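Local atomic coordinates of pectinesterase A (Erwinia chrysanthemi, PDB entry 2NTP), a protein that hydrolyses the methyl esters of pectin's galacturonate chains, releasing methanol in the first step of plant tissue maceration and soft rot. Residues 23-28 with 35-40; 83-88 with 155-160; 201-206 with 278-283; 266-271 with 318-323. All coordinates share one frame; numbering follows the deposited sequence.

From the N terminus, contact 1 closes first: six residues separate 23-28 from 35-40, and it packs helix 21-26 onto strand 35-39, near the N-terminal end of the parallel beta-helix. Contact 2 follows in series, spanning 66 residues to bring the short helical turn at 84-87 to strand 156-158 beside bound galacturonates. Contacts 3 and 4 then cross, their segments alternating along the chain. Contact 3 lies at another bound galacturonate; contact 4 packs the C-terminal chain against the late strand 264-268. This crossed pair touches where Trp-279 CH2 lies 3.7 Å from Phe-267 CE1, although contacts 1 and 4, about 40 Å apart between centres, reach the same long parallel sheet.

Contact 1 of 4, residues 23-28 with 35-40; sequences DAIASA and FVILIK
Phe-35 opens the strand by presenting one face of its ring to Ala-28. The methyl of Ala-28 stands almost exactly over the ring centre, CB 3.4 Å from the centroid and 5° off the normal, a CH-pi contact that a small methyl suits well. With CG anti to the backbone N (chi1 -164°), the ring is carried toward the backbone of Ala-28. Two polar atoms meet the ring obliquely: Ala-24 O lies 3.6 Å from Phe-35 CE2, and Ser-27 OG is equally near CZ. They are already partners of each other, since Ser-27 OG donates to Ala-24 O at 2.6 Å, a short bond that turns the hydroxyl back onto the helix.

Two residues on, Ile-37 points the same way, as alternation in a strand requires. Its CD1 comes within 3.7 Å of Ile-25 CG1, the two side chains crossing at about a right angle, and lies at the edge of the Phe-35 ring, in its plane. The other branch of Ile-37, CG2, meets Ala-24 CB at 4.0 Å; alanine here lets the helix lie close to the strand.

Strand 6-8, helix 21-26 and strand 35-39 form a beta-alpha-beta unit at the start of the parallel beta-helix. Val-8 and Leu-55, from strands flanking 35-39, extend the same apolar layer. The helix is therefore held to the sheet by dispersion and CH-pi contacts, while its nearest hydroxyl and carbonyl satisfy one another.

Contact 2 of 4, residues 83-88 with 155-160; sequences WGTAGS and TLYVSG. With ADA (alpha-D-galactopyranuronic acid), chain C; ADA (alpha-D-galactopyranuronic acid), chain B.
At the edge of the Tyr-157 ring, near its plane, is Ala-86, with CA 4.2 Å from Tyr-157 CE2 and the CB methyl hardly farther from the same atom. Thr-85 comes obliquely, its CG2 methyl 4.5 Å from Tyr-157 CD2. Tyr-134 and Phe-178 stack with the same ring. Only carbon meets carbon across this loose contact, which a small alanine and a threonine methyl suit. With CG anti to the backbone N (chi1 -167°), the tyrosine leans out from strand 156-158 toward the helical turn.

That strand belongs to one sheet of the right-handed parallel beta-helix, and the turn at 84-87 comes from a loop beside its substrate cleft. Here backbone N-H groups meet the carboxylate of a bound galacturonate, chain C. Ala-86 N donates to O6B at 2.8 Å in a nearly straight bond, 174° at the hydrogen. A weak second bond, 3.4 Å long, runs from Thr-85 N to O6A of the same carboxylate, so both its oxygens are engaged at the N-terminal end of the turn. Thr-85, a substrate-binding residue, also lies beside the galacturonate of chain B and touches Gln-129 and Asp-154, the proton donor. Within the turn, Thr-85 O accepts from both Ser-88 N and Ser-88 OG, the hydroxyl bond being 2.8 Å long and on a lone pair in the carbonyl plane.

Contact 3 of 4, residues 201-206 with 278-283; sequences GNVSGY and GWDKMS. With ADA (alpha-D-galactopyranuronic acid), chain D.
Tyr-206 and Asp-280 meet around the phenol oxygen of the tyrosine, which is gripped by a water and by a sugar hydroxyl. The water is 2.6 Å from Tyr-206 OH; the hydroxyl is O3 of the galacturonate of chain D, at 2.9 Å, where either partner could be the donor. The water passes the link on, donating to Asp-280 OD2 at 2.8 Å, so the two side chains are joined through it. Both segments are part of the substrate cleft on the right-handed parallel beta-helix: Tyr-206 lies on strand 205-210, and Asp-280 follows strand 276-278 of the same parallel sheet.

Where the side chains touch directly, the carboxylate comes to the ring's edge. Tyr-206 holds CG anti to its carbonyl carbon (chi1 -42°), which directs the ring toward Asp-280 and the hydroxyl to the sugar. Asp-280 OD2 lies in the ring plane, 3.7 Å from Tyr-206 CE2, while the carboxylate is turned 71° from that plane. An aromatic edge with its slightly positive hydrogens is a tolerable neighbour for a carboxylate oxygen. The water and the sugar O3 also lie near the ring plane, at the hydroxyl end. Val-203 adds a looser touch, with CG2 4.3 Å from Asp-280 OD2.

Tyrosine suits the place because it combines a flat body, packed beside Tyr-277, Arg-243 and the nucleophile Asp-175, with a hydroxyl that reaches the substrate. The aspartate is fixed from more than one direction: Tyr-277 OH hydrogen-bonds to OD2, and Lys-281 N donates to Asp-280 OD1 at 2.7 Å, using the anti lone pair of that oxygen.

Contact 4 of 4, residues 266-271 with 318-323; sequences VFLNTS and RQLTDA
Leu-320 turns its CG anti to its own carbonyl carbon (chi1 -61°) and stays extended at the next bond, which carries CD1 out toward Val-266 and Leu-268 on the strand. Val-266 answers with CG1, set anti to its backbone N; this branch lies 3.8 Å from Leu-320 CD1. Leu-268, two residues farther on and thus on the same side of the strand, has a second torsion away from the usual staggered values (chi2 101°), and its CD2 lies 4.1 Å from that same Leu-320 CD1. One methyl is thus met by two side chains, each crossing the leucine at about a right angle. Branched aliphatic residues suit this buried place, where contact is by methyl groups alone.

Just after Leu-320, Thr-321 is the N-cap of helix 322-325: its side chain caps a first-turn backbone N while Gln-324 OE1 accepts from Thr-321 N, consistent with a capping box. Strand 264-268 runs parallel between strands 220-223 and 300-304 in the long sheet of the beta-helix. Leu-320 also packs on Phe-302 of the outermost strand and on Tyr-328, so the chain leading into the C-terminal helices lies across this sheet's last strands.

Contact 1 of 4, residues 23-28 with 35-40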
# COMPACT_ATOMS: atom_id res chain seq x y z
N ASP A 23 1.87 23.56 -3.54
CA ASP A 23 1.40 24.95 -3.48
C ASP A 23 -0.12 25.04 -3.49
O ASP A 23 -0.70 25.83 -2.73
CB ASP A 23 2.00 25.78 -4.62
CG ASP A 23 3.49 26.05 -4.44
OD1 ASP A 23 4.01 25.86 -3.31
OD2 ASP A 23 4.14 26.45 -5.42
N ALA A 24 -0.77 24.24 -4.34
CA ALA A 24 -2.23 24.20 -4.42
C ALA A 24 -2.86 23.73 -3.10
O ALA A 24 -3.84 24.31 -2.64
CB ALA A 24 -2.69 23.33 -5.58
N ILE A 25 -2.28 22.69 -2.51
CA ILE A 25 -2.74 22.17 -1.22
C ILE A 25 -2.57 23.20 -0.10
O ILE A 25 -3.47 23.39 0.72
CB ILE A 25 -2.02 20.86 -0.84
CG1 ILE A 25 -2.37 19.75 -1.84
CG2 ILE A 25 -2.38 20.44 0.59
CD1 ILE A 25 -1.53 18.51 -1.72
N ALA A 26 -1.41 23.85 -0.07
CA ALA A 26 -1.12 24.88 0.92
C ALA A 26 -2.07 26.07 0.81
O ALA A 26 -2.41 26.68 1.82
CB ALA A 26 0.33 25.32 0.80
N SER A 27 -2.50 26.38 -0.42
CA SER A 27 -3.40 27.50 -0.71
C SER A 27 -4.78 27.38 -0.04
O SER A 27 -5.48 28.39 0.11
CB SER A 27 -3.59 27.66 -2.22
OG SER A 27 -4.60 26.79 -2.71
N ALA A 28 -5.15 26.16 0.36
CA ALA A 28 -6.47 25.89 0.94
C ALA A 28 -6.67 26.63 2.26
O ALA A 28 -5.77 26.63 3.11
CB ALA A 28 -6.65 24.40 1.15
N PHE A 35 -12.14 20.85 -0.08
CA PHE A 35 -11.22 21.54 -0.99
C PHE A 35 -10.79 20.56 -2.07
O PHE A 35 -10.18 19.53 -1.77
CB PHE A 35 -10.01 22.08 -0.22
CG PHE A 35 -9.23 23.12 -0.98
CD1 PHE A 35 -9.64 24.46 -0.97
CD2 PHE A 35 -8.09 22.78 -1.70
CE1 PHE A 35 -8.92 25.43 -1.67
CE2 PHE A 35 -7.36 23.74 -2.40
CZ PHE A 35 -7.78 25.07 -2.38
N VAL A 36 -11.11 20.89 -3.31
CA VAL A 36 -10.92 19.99 -4.45
C VAL A 36 -9.92 20.57 -5.44
O VAL A 36 -10.09 21.69 -5.93
CB VAL A 36 -12.26 19.69 -5.16
CG1 VAL A 36 -12.10 18.57 -6.19
CG2 VAL A 36 -13.35 19.35 -4.14
N ILE A 37 -8.88 19.79 -5.74
CA ILE A 37 -7.81 20.23 -6.63
C ILE A 37 -7.76 19.36 -7.89
O ILE A 37 -7.65 18.13 -7.80
CB ILE A 37 -6.44 20.21 -5.91
CG1 ILE A 37 -6.48 21.07 -4.65
CG2 ILE A 37 -5.32 20.67 -6.86
CD1 ILE A 37 -5.32 20.86 -3.69
N LEU A 38 -7.85 20.00 -9.05
CA LEU A 38 -7.66 19.31 -10.32
C LEU A 38 -6.18 19.35 -10.66
O LEU A 38 -5.55 20.41 -10.61
CB LEU A 38 -8.49 19.95 -11.44
CG LEU A 38 -8.34 19.37 -12.86
CD1 LEU A 38 -8.88 17.94 -12.97
CD2 LEU A 38 -9.03 20.28 -13.88
N ILE A 39 -5.63 18.19 -10.99
CA ILE A 39 -4.24 18.09 -11.41
C ILE A 39 -4.18 17.66 -12.87
O ILE A 39 -4.49 16.52 -13.21
CB ILE A 39 -3.45 17.08 -10.51
CG1 ILE A 39 -3.55 17.48 -9.03
CG2 ILE A 39 -1.99 17.00 -10.95
CD1 ILE A 39 -3.13 16.38 -8.05
N LYS A 40 -3.79 18.58 -13.75
CA LYS A 40 -3.67 18.28 -15.18
C LYS A 40 -2.49 17.34 -15.45
O LYS A 40 -1.55 17.27 -14.64
CB LYS A 40 -3.52 19.57 -16.01
CG LYS A 40 -4.74 20.48 -15.96
CD LYS A 40 -5.86 19.98 -16.87
CE LYS A 40 -6.88 21.07 -17.16
NZ LYS A 40 -6.34 22.10 -18.10

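Contact 2 of 4, residues 83-88 with 155-160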
# COMPACT_ATOMS: atom_id res chain seq x y z
N TRP A 83 15.87 8.14 6.27
CA TRP A 83 14.45 8.50 6.22
C TRP A 83 13.59 7.49 6.97
O TRP A 83 12.63 7.87 7.65
CB TRP A 83 13.98 8.63 4.77
CG TRP A 83 14.34 9.93 4.13
CD1 TRP A 83 15.37 10.17 3.27
CD2 TRP A 83 13.65 11.18 4.30
NE1 TRP A 83 15.38 11.50 2.89
CE2 TRP A 83 14.33 12.14 3.51
CE3 TRP A 83 12.54 11.59 5.04
CZ2 TRP A 83 13.94 13.48 3.44
CZ3 TRP A 83 12.14 12.93 4.97
CH2 TRP A 83 12.84 13.85 4.18
N GLY A 84 13.94 6.21 6.84
CA GLY A 84 13.14 5.13 7.41
C GLY A 84 11.94 4.81 6.54
O GLY A 84 11.66 5.54 5.59
N THR A 85 11.23 3.74 6.88
CA THR A 85 10.11 3.26 6.04
C THR A 85 8.95 4.26 5.96
O THR A 85 8.57 4.68 4.86
CB THR A 85 9.63 1.87 6.50
OG1 THR A 85 10.72 0.94 6.39
CG2 THR A 85 8.48 1.37 5.62
N ALA A 86 8.41 4.65 7.11
CA ALA A 86 7.39 5.70 7.14
C ALA A 86 7.88 6.96 6.41
O ALA A 86 7.18 7.50 5.53
CB ALA A 86 6.98 6.02 8.58
N GLY A 87 9.10 7.39 6.73
CA GLY A 87 9.69 8.60 6.16
C GLY A 87 9.95 8.59 4.66
O GLY A 87 10.17 9.64 4.07
N SER A 88 9.93 7.40 4.05
CA SER A 88 10.24 7.25 2.63
C SER A 88 9.06 7.57 1.71
O SER A 88 9.23 7.64 0.48
CB SER A 88 10.72 5.82 2.34
OG SER A 88 9.62 4.91 2.32
N THR A 155 5.20 -0.84 -1.13
CA THR A 155 4.50 0.18 -1.93
C THR A 155 3.39 0.94 -1.17
O THR A 155 3.37 2.17 -1.19
CB THR A 155 3.91 -0.45 -3.20
OG1 THR A 155 4.96 -1.11 -3.92
CG2 THR A 155 3.25 0.63 -4.10
N LEU A 156 2.50 0.20 -0.52
CA LEU A 156 1.35 0.77 0.18
C LEU A 156 1.35 0.44 1.67
O LEU A 156 1.26 -0.73 2.05
CB LEU A 156 0.04 0.30 -0.46
CG LEU A 156 -1.24 0.75 0.25
CD1 LEU A 156 -1.34 2.29 0.33
CD2 LEU A 156 -2.48 0.16 -0.45
N TYR A 157 1.44 1.49 2.48
CA TYR A 157 1.50 1.38 3.94
C TYR A 157 0.17 1.89 4.47
O TYR A 157 -0.09 3.09 4.44
CB TYR A 157 2.65 2.26 4.46
CG TYR A 157 3.09 2.07 5.91
CD1 TYR A 157 2.36 1.29 6.80
CD2 TYR A 157 4.25 2.69 6.38
CE1 TYR A 157 2.78 1.13 8.14
CE2 TYR A 157 4.67 2.55 7.70
CZ TYR A 157 3.94 1.76 8.57
OH TYR A 157 4.36 1.62 9.87
N VAL A 158 -0.70 0.98 4.90
CA VAL A 158 -2.01 1.35 5.43
C VAL A 158 -2.08 1.14 6.95
O VAL A 158 -2.12 0.00 7.42
CB VAL A 158 -3.17 0.62 4.70
CG1 VAL A 158 -3.48 1.30 3.36
CG2 VAL A 158 -2.85 -0.86 4.49
N SER A 159 -2.06 2.24 7.69
CA SER A 159 -2.14 2.20 9.15
C SER A 159 -3.41 2.90 9.65
O SER A 159 -4.13 3.50 8.87
CB SER A 159 -0.89 2.84 9.75
OG SER A 159 -0.81 2.64 11.16
N GLY A 160 -3.67 2.80 10.95
CA GLY A 160 -4.78 3.52 11.59
C GLY A 160 -6.18 3.08 11.20
O GLY A 160 -6.58 1.95 11.48
C1 ADA C . 9.74 -0.57 11.92
C2 ADA C . 8.51 -0.38 12.82
C3 ADA C . 7.42 0.40 12.08
C4 ADA C . 7.96 1.70 11.49
C5 ADA C . 9.18 1.39 10.62
C6 ADA C . 9.80 2.64 10.05
O2 ADA C . 8.03 -1.67 13.20
O3 ADA C . 6.31 0.65 12.96
O4 ADA C . 8.37 2.60 12.52
O5 ADA C . 10.17 0.70 11.40
O6B ADA C . 9.05 3.51 9.55
O6A ADA C . 11.04 2.75 10.09
C1 ADA B . 9.10 -3.74 8.21
C2 ADA B . 9.31 -2.24 7.97
C3 ADA B . 10.58 -1.78 8.67
C4 ADA B . 10.53 -2.14 10.16
C5 ADA B . 10.31 -3.65 10.31
C6 ADA B . 10.20 -4.02 11.76
O2 ADA B . 9.42 -1.95 6.57
O3 ADA B . 10.78 -0.37 8.49
O4 ADA B . 9.46 -1.45 10.82
O5 ADA B . 9.12 -4.06 9.61
O6B ADA B . 9.16 -4.59 12.16
O6A ADA B . 11.17 -3.74 12.51

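Contact 3 of 4, residues 201-206 with 278-283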
# COMPACT_ATOMS: atom_id res chain seq x y z
N GLY A 201 13.77 -20.72 -7.67
CA GLY A 201 13.39 -21.55 -6.52
C GLY A 201 13.21 -20.82 -5.20
O GLY A 201 12.71 -21.40 -4.23
N ASN A 202 13.62 -19.55 -5.16
CA ASN A 202 13.42 -18.72 -3.97
C ASN A 202 12.21 -17.79 -4.15
O ASN A 202 11.73 -17.61 -5.27
CB ASN A 202 14.68 -17.91 -3.65
CG ASN A 202 15.82 -18.78 -3.12
OD1 ASN A 202 15.60 -19.91 -2.68
ND2 ASN A 202 17.03 -18.24 -3.14
N VAL A 203 11.73 -17.22 -3.05
CA VAL A 203 10.53 -16.39 -3.08
C VAL A 203 10.83 -14.98 -3.60
O VAL A 203 11.78 -14.33 -3.15
CB VAL A 203 9.86 -16.32 -1.68
CG1 VAL A 203 8.67 -15.36 -1.67
CG2 VAL A 203 9.41 -17.71 -1.25
N SER A 204 10.01 -14.51 -4.55
CA SER A 204 10.14 -13.16 -5.11
C SER A 204 9.44 -12.09 -4.27
O SER A 204 9.89 -10.95 -4.23
CB SER A 204 9.63 -13.12 -6.55
OG SER A 204 10.60 -13.61 -7.46
N GLY A 205 8.33 -12.44 -3.61
CA GLY A 205 7.66 -11.47 -2.76
C GLY A 205 6.39 -11.94 -2.09
O GLY A 205 6.07 -13.13 -2.11
N TYR A 206 5.68 -10.99 -1.49
CA TYR A 206 4.45 -11.24 -0.73
C TYR A 206 3.52 -10.06 -0.98
O TYR A 206 3.92 -8.90 -0.83
CB TYR A 206 4.74 -11.38 0.78
CG TYR A 206 5.99 -12.18 1.07
CD1 TYR A 206 7.23 -11.55 1.14
CD2 TYR A 206 5.94 -13.56 1.25
CE1 TYR A 206 8.39 -12.28 1.38
CE2 TYR A 206 7.10 -14.31 1.50
CZ TYR A 206 8.32 -13.64 1.56
OH TYR A 206 9.49 -14.33 1.80
N GLY A 278 0.57 -19.59 -2.09
CA GLY A 278 -0.18 -19.64 -0.83
C GLY A 278 0.32 -18.61 0.16
O GLY A 278 0.76 -17.53 -0.23
N TRP A 279 0.24 -18.94 1.45
CA TRP A 279 0.65 -18.03 2.51
C TRP A 279 2.06 -18.35 2.99
O TRP A 279 2.63 -19.39 2.62
CB TRP A 279 -0.34 -18.12 3.69
CG TRP A 279 -1.77 -17.87 3.32
CD1 TRP A 279 -2.74 -18.81 3.09
CD2 TRP A 279 -2.41 -16.59 3.14
NE1 TRP A 279 -3.94 -18.20 2.78
CE2 TRP A 279 -3.76 -16.84 2.81
CE3 TRP A 279 -1.96 -15.27 3.24
CZ2 TRP A 279 -4.68 -15.81 2.56
CZ3 TRP A 279 -2.87 -14.24 3.00
CH2 TRP A 279 -4.22 -14.51 2.67
N ASP A 280 2.64 -17.49 3.82
CA ASP A 280 3.99 -17.73 4.34
C ASP A 280 4.17 -17.22 5.77
O ASP A 280 3.30 -16.52 6.30
CB ASP A 280 5.05 -17.11 3.42
CG ASP A 280 6.30 -17.98 3.28
OD1 ASP A 280 6.70 -18.65 4.26
OD2 ASP A 280 6.89 -17.99 2.18
N LYS A 281 5.30 -17.59 6.37
CA LYS A 281 5.69 -17.12 7.69
C LYS A 281 6.57 -15.88 7.59
O LYS A 281 7.02 -15.50 6.50
CB LYS A 281 6.44 -18.24 8.45
CG LYS A 281 7.72 -18.72 7.78
CD LYS A 281 8.32 -19.92 8.50
CE LYS A 281 9.66 -20.30 7.88
NZ LYS A 281 10.12 -21.65 8.31
N MET A 282 6.81 -15.23 8.73
CA MET A 282 7.66 -14.06 8.80
C MET A 282 8.35 -14.01 10.16
O MET A 282 7.76 -14.41 11.17
CB MET A 282 6.85 -12.79 8.58
CG MET A 282 7.69 -11.53 8.36
SD MET A 282 6.67 -10.09 8.06
CE MET A 282 7.92 -8.85 7.77
N SER A 283 9.59 -13.53 10.17
CA SER A 283 10.38 -13.48 11.39
C SER A 283 10.50 -12.07 11.96
O SER A 283 10.44 -11.08 11.23
CB SER A 283 11.78 -14.06 11.15
OG SER A 283 12.58 -13.15 10.42
C1 ADA D . 15.76 -13.72 2.92
C2 ADA D . 14.29 -13.67 3.38
C3 ADA D . 13.36 -13.41 2.19
C4 ADA D . 13.79 -12.14 1.45
C5 ADA D . 15.28 -12.20 1.06
C6 ADA D . 15.72 -10.89 0.46
O1 ADA D . 16.00 -14.89 2.11
O2 ADA D . 13.93 -14.90 4.03
O3 ADA D . 12.01 -13.28 2.63
O4 ADA D . 13.52 -10.98 2.26
O5 ADA D . 16.11 -12.53 2.20
O6B ADA D . 16.22 -10.02 1.21
O6A ADA D . 15.57 -10.72 -0.77
O HOH W 1 9.41 -16.85 2.56

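Contact 4 of 4, residues 266-271 with 318-323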
# COMPACT_ATOMS: atom_id res chain seq x y z
N VAL A 266 -7.86 -11.12 3.89
CA VAL A 266 -8.93 -11.95 3.33
C VAL A 266 -9.13 -11.61 1.86
O VAL A 266 -9.29 -10.43 1.50
CB VAL A 266 -10.26 -11.79 4.11
CG1 VAL A 266 -11.33 -12.70 3.52
CG2 VAL A 266 -10.05 -12.10 5.59
N PHE A 267 -9.09 -12.64 1.01
CA PHE A 267 -9.38 -12.51 -0.42
C PHE A 267 -10.76 -13.09 -0.69
O PHE A 267 -11.03 -14.24 -0.33
CB PHE A 267 -8.35 -13.27 -1.26
CG PHE A 267 -6.99 -12.64 -1.27
CD1 PHE A 267 -6.04 -13.01 -0.31
CD2 PHE A 267 -6.64 -11.70 -2.24
CE1 PHE A 267 -4.77 -12.43 -0.32
CE2 PHE A 267 -5.37 -11.12 -2.25
CZ PHE A 267 -4.43 -11.49 -1.29
N LEU A 268 -11.61 -12.31 -1.34
CA LEU A 268 -12.92 -12.80 -1.77
C LEU A 268 -13.15 -12.58 -3.26
O LEU A 268 -12.91 -11.49 -3.77
CB LEU A 268 -14.06 -12.16 -0.97
CG LEU A 268 -14.00 -12.26 0.55
CD1 LEU A 268 -13.49 -10.95 1.13
CD2 LEU A 268 -15.37 -12.60 1.11
N ASN A 269 -13.60 -13.63 -3.95
CA ASN A 269 -13.95 -13.55 -5.38
C ASN A 269 -12.84 -12.90 -6.22
O ASN A 269 -13.10 -12.03 -7.06
CB ASN A 269 -15.28 -12.81 -5.56
CG ASN A 269 -16.43 -13.48 -4.81
OD1 ASN A 269 -17.01 -12.91 -3.88
ND2 ASN A 269 -16.76 -14.70 -5.21
N THR A 270 -11.61 -13.34 -5.99
CA THR A 270 -10.44 -12.73 -6.61
C THR A 270 -9.69 -13.73 -7.49
O THR A 270 -9.48 -14.88 -7.09
CB THR A 270 -9.54 -12.10 -5.52
OG1 THR A 270 -10.18 -10.92 -5.02
CG2 THR A 270 -8.16 -11.71 -6.06
N SER A 271 -9.30 -13.29 -8.69
CA SER A 271 -8.52 -14.15 -9.58
C SER A 271 -7.05 -14.13 -9.18
O SER A 271 -6.54 -13.13 -8.69
CB SER A 271 -8.68 -13.73 -11.05
OG SER A 271 -8.11 -12.46 -11.29
N ARG A 318 -6.92 -21.81 4.16
CA ARG A 318 -8.24 -21.85 4.77
C ARG A 318 -9.28 -21.07 3.98
O ARG A 318 -8.98 -20.02 3.41
CB ARG A 318 -8.20 -21.36 6.22
CG ARG A 318 -7.35 -22.22 7.15
CD ARG A 318 -6.16 -21.44 7.70
NE ARG A 318 -6.55 -20.65 8.86
CZ ARG A 318 -5.86 -19.64 9.38
NH1 ARG A 318 -4.71 -19.24 8.85
NH2 ARG A 318 -6.34 -19.02 10.45
N GLN A 319 -10.49 -21.62 3.95
CA GLN A 319 -11.58 -21.07 3.17
C GLN A 319 -12.71 -20.61 4.07
O GLN A 319 -13.03 -21.26 5.06
CB GLN A 319 -12.10 -22.11 2.18
CG GLN A 319 -11.03 -22.73 1.27
CD GLN A 319 -10.47 -21.74 0.26
OE1 GLN A 319 -11.22 -21.00 -0.38
NE2 GLN A 319 -9.15 -21.73 0.11
N LEU A 320 -13.32 -19.48 3.71
CA LEU A 320 -14.51 -19.01 4.40
C LEU A 320 -15.74 -19.78 3.94
O LEU A 320 -15.82 -20.18 2.77
CB LEU A 320 -14.73 -17.51 4.14
CG LEU A 320 -13.68 -16.49 4.56
CD1 LEU A 320 -14.16 -15.10 4.19
CD2 LEU A 320 -13.36 -16.57 6.05
N THR A 321 -16.68 -19.98 4.85
CA THR A 321 -18.01 -20.46 4.49
C THR A 321 -18.79 -19.29 3.86
O THR A 321 -18.38 -18.13 3.97
CB THR A 321 -18.79 -20.97 5.72
OG1 THR A 321 -19.00 -19.89 6.64
CG2 THR A 321 -18.03 -22.10 6.42
N ASP A 322 -19.93 -19.60 3.22
CA ASP A 322 -20.81 -18.56 2.69
C ASP A 322 -21.23 -17.56 3.77
O ASP A 322 -21.19 -16.34 3.55
CB ASP A 322 -22.07 -19.19 2.06
CG ASP A 322 -21.76 -20.00 0.81
OD1 ASP A 322 -20.73 -19.76 0.15
OD2 ASP A 322 -22.58 -20.90 0.49
N ALA A 323 -21.61 -18.08 4.94
CA ALA A 323 -22.00 -17.25 6.08
C ALA A 323 -20.86 -16.33 6.54
O ALA A 323 -21.10 -15.15 6.83
CB ALA A 323 -22.47 -18.13 7.24